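Local coordinates for protein dihydrodipicolinate synthase (Agrobacterium tumefaciens, PDB 3B4U) that probably catalyses the condensation of pyruvate with aspartate semialdehyde in lysine biosynthesis, using a TIM-barrel fold, at residues Glu49-Glu57 against Ser264-Ala272. Numbering follows the deposited sequence.
Sequences EGCSVGSRE and SDVRAPLVA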
loop_
_atom_site.group_PDB
_atom_site.type_symbol
_atom_site.label_atom_id
_atom_site.label_comp_id
_atom_site.label_asym_id
_atom_site.label_seq_id
_atom_site.Cartn_x
_atom_site.Cartn_y
_atom_site.Cartn_z
ATOM N N GLU B 49 -8.549 8.115 6.424
ATOM C CA GLU B 49 -7.133 8.207 6.145
ATOM C C GLU B 49 -6.378 7.096 6.866
ATOM O O GLU B 49 -5.247 7.247 7.316
ATOM C CB GLU B 49 -6.564 9.591 6.489
ATOM C CG GLU B 49 -7.176 10.684 5.655
ATOM C CD GLU B 49 -6.884 12.055 6.203
ATOM O OE1 GLU B 49 -5.731 12.520 6.032
ATOM O OE2 GLU B 49 -7.812 12.674 6.775
ATOM N N GLY B 50 -6.964 5.891 6.899
ATOM C CA GLY B 50 -6.385 4.811 7.679
ATOM C C GLY B 50 -5.020 4.397 7.194
ATOM O O GLY B 50 -4.158 4.058 7.985
ATOM N N CYS B 51 -4.796 4.487 5.899
ATOM C CA CYS B 51 -3.477 4.215 5.311
ATOM C C CYS B 51 -2.401 5.110 5.910
ATOM O O CYS B 51 -1.231 4.713 6.007
ATOM C CB CYS B 51 -3.524 4.389 3.781
ATOM S SG CYS B 51 -4.325 5.929 3.236
ATOM N N SER B 52 -2.791 6.313 6.331
ATOM C CA SER B 52 -1.880 7.294 6.880
ATOM C C SER B 52 -1.738 7.210 8.400
ATOM O O SER B 52 -0.967 7.987 8.959
ATOM C CB SER B 52 -2.370 8.690 6.498
ATOM O OG SER B 52 -2.544 8.757 5.090
ATOM N N VAL B 53 -2.499 6.356 9.062
ATOM C CA VAL B 53 -2.463 6.177 10.492
ATOM C C VAL B 53 -1.475 5.062 10.775
ATOM O O VAL B 53 -1.567 3.961 10.238
ATOM C CB VAL B 53 -3.889 5.902 11.033
ATOM C CG1 VAL B 53 -3.832 5.557 12.511
ATOM C CG2 VAL B 53 -4.784 7.108 10.775
ATOM N N GLY B 54 -0.502 5.350 11.632
ATOM C CA GLY B 54 0.543 4.409 11.941
ATOM C C GLY B 54 0.048 3.171 12.656
ATOM O O GLY B 54 -1.034 3.132 13.269
ATOM N N SER B 55 0.892 2.152 12.633
ATOM C CA SER B 55 0.600 0.894 13.284
ATOM C C SER B 55 0.576 1.017 14.804
ATOM O O SER B 55 -0.112 0.229 15.462
ATOM C CB SER B 55 1.612 -0.193 12.863
ATOM O OG SER B 55 1.427 -0.487 11.487
ATOM N N ARG B 56 1.328 1.963 15.382
ATOM C CA ARG B 56 1.215 2.249 16.804
ATOM C C ARG B 56 0.073 3.212 17.080
ATOM O O ARG B 56 -0.689 3.015 18.033
ATOM C CB ARG B 56 2.540 2.796 17.367
ATOM C CG ARG B 56 3.655 1.791 17.323
ATOM C CD ARG B 56 4.941 2.328 17.886
ATOM N NE ARG B 56 5.567 3.370 17.084
ATOM C CZ ARG B 56 5.743 4.621 17.488
ATOM N NH1 ARG B 56 5.215 5.084 18.623
ATOM N NH2 ARG B 56 6.462 5.425 16.742
ATOM N N GLU B 57 -0.111 4.226 16.221
ATOM C CA GLU B 57 -1.207 5.145 16.406
ATOM C C GLU B 57 -2.558 4.445 16.453
ATOM O O GLU B 57 -3.403 4.759 17.296
ATOM C CB GLU B 57 -1.235 6.181 15.285
ATOM C CG GLU B 57 -0.181 7.230 15.364
ATOM C CD GLU B 57 -0.268 8.216 14.251
ATOM O OE1 GLU B 57 -0.535 7.824 13.095
ATOM O OE2 GLU B 57 -0.050 9.415 14.515
ATOM N N SER B 264 -10.520 20.500 8.968
ATOM C CA SER B 264 -9.864 21.057 7.785
ATOM C C SER B 264 -8.672 20.198 7.411
ATOM O O SER B 264 -8.615 19.649 6.269
ATOM C CB SER B 264 -9.530 22.562 7.966
ATOM O OG SER B 264 -8.901 22.814 9.209
ATOM N N ASP B 265 -7.826 20.014 8.416
ATOM C CA ASP B 265 -6.513 19.437 8.250
ATOM C C ASP B 265 -6.571 17.975 7.806
ATOM O O ASP B 265 -7.350 17.166 8.334
ATOM C CB ASP B 265 -5.692 19.558 9.544
ATOM C CG ASP B 265 -5.112 20.949 9.760
ATOM O OD1 ASP B 265 -5.265 21.792 8.864
ATOM O OD2 ASP B 265 -4.543 21.167 10.845
ATOM N N VAL B 266 -5.721 17.654 6.842
ATOM C CA VAL B 266 -5.535 16.297 6.382
ATOM C C VAL B 266 -4.085 15.941 6.525
ATOM O O VAL B 266 -3.217 16.812 6.634
ATOM C CB VAL B 266 -5.970 16.115 4.903
ATOM C CG1 VAL B 266 -7.494 16.284 4.778
ATOM C CG2 VAL B 266 -5.220 17.053 3.958
ATOM N N ARG B 267 -3.790 14.663 6.503
ATOM C CA ARG B 267 -2.427 14.192 6.588
ATOM C C ARG B 267 -1.860 13.979 5.200
ATOM O O ARG B 267 -2.524 13.489 4.288
ATOM C CB ARG B 267 -2.370 12.885 7.403
ATOM C CG ARG B 267 -1.052 12.336 7.766
ATOM C CD ARG B 267 -1.200 11.365 8.938
ATOM N NE ARG B 267 -1.206 11.883 10.317
ATOM C CZ ARG B 267 -1.170 11.061 11.390
ATOM N NH1 ARG B 267 -1.225 9.758 11.202
ATOM N NH2 ARG B 267 -1.102 11.502 12.643
ATOM N N ALA B 268 -0.600 14.339 5.019
ATOM C CA ALA B 268 0.108 14.038 3.792
ATOM C C ALA B 268 -0.025 12.528 3.544
ATOM O O ALA B 268 0.016 11.746 4.476
ATOM C CB ALA B 268 1.586 14.440 3.945
ATOM N N PRO B 269 -0.165 12.107 2.279
ATOM C CA PRO B 269 0.010 12.881 1.058
ATOM C C PRO B 269 -1.208 13.628 0.518
ATOM O O PRO B 269 -1.134 14.199 -0.574
ATOM C CB PRO B 269 0.417 11.786 0.086
ATOM C CG PRO B 269 -0.417 10.637 0.527
ATOM C CD PRO B 269 -0.378 10.681 1.992
ATOM N N LEU B 270 -2.305 13.659 1.264
ATOM C CA LEU B 270 -3.420 14.538 0.931
ATOM C C LEU B 270 -3.025 15.979 1.229
ATOM O O LEU B 270 -2.104 16.219 2.012
ATOM C CB LEU B 270 -4.671 14.144 1.704
ATOM C CG LEU B 270 -5.195 12.716 1.514
ATOM C CD1 LEU B 270 -6.459 12.486 2.288
ATOM C CD2 LEU B 270 -5.413 12.393 0.033
ATOM N N VAL B 271 -3.744 16.899 0.604
ATOM C CA VAL B 271 -3.579 18.322 0.873
ATOM C C VAL B 271 -4.925 18.966 1.191
ATOM O O VAL B 271 -5.944 18.497 0.775
ATOM C CB VAL B 271 -2.865 19.037 -0.288
ATOM C CG1 VAL B 271 -1.443 18.441 -0.494
ATOM C CG2 VAL B 271 -3.653 19.033 -1.532
ATOM N N ALA B 272 -4.854 20.045 1.965
ATOM C CA ALA B 272 -5.978 20.877 2.365
ATOM C C ALA B 272 -6.789 21.350 1.168
ATOM O O ALA B 272 -6.234 21.725 0.179
ATOM C CB ALA B 272 -5.428 22.112 3.145
HETATM O O HOH W 1 -3.861 11.074 4.656
#
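Arg267 and Glu57 meet head-on in a bidentate salt bridge, an instructive case of one arginine fastening two loops far apart in sequence. NH1 of Arg267 lies 2.8 Å from OE1 of Glu57 and NH2 lies 3.0 Å from OE2, and the carboxylate and guanidinium planes are only 10° apart. NH1 also donates to the carbonyl O of Ser52 at 2.9 Å, so that this one nitrogen holds both the end of the short 3-10 segment 50-52 and the first residue of helix 57-67. CG of Arg267 stands anti to N (chi1 -172°) and the extended chi2 carries CD to 3.8 Å from CB of Ser52; the bend at chi3 then turns the guanidinium toward Glu57.

The carboxylate is itself positioned by its own loop: while OE1 of Glu57 offers its syn lone pair to Arg267, its anti lone pair takes the backbone N-H of Gly54 at 2.9 Å, over an almost straight path. NH2 has a second partner in the carbonyl of Gly19.

At the other end of Arg267, its backbone N donates to OE1 of Glu49 (2.9 Å, 169°), again on the syn side. A water donates to the same oxygen at 2.7 Å and to the carbonyl O of Arg267 and accepts from OG of Ser52, adding a water-mediated link to the direct ones. OE2 of Glu49 forms a salt bridge with Lys251, which probably favours the charged carboxylate, and CD1 of Leu270 packs against the aliphatic CG of Glu49.

The junction lies at the interface with the second subunit, whose Pro107 packs against Pro269. In this TIM-barrel protein the contact joins the loop leading from strand 40-43 into helix 57-67 to the linker between the late helices 246-258 and 275-289, Val266 and Leu270 resting on Pro248 of helix 246-258.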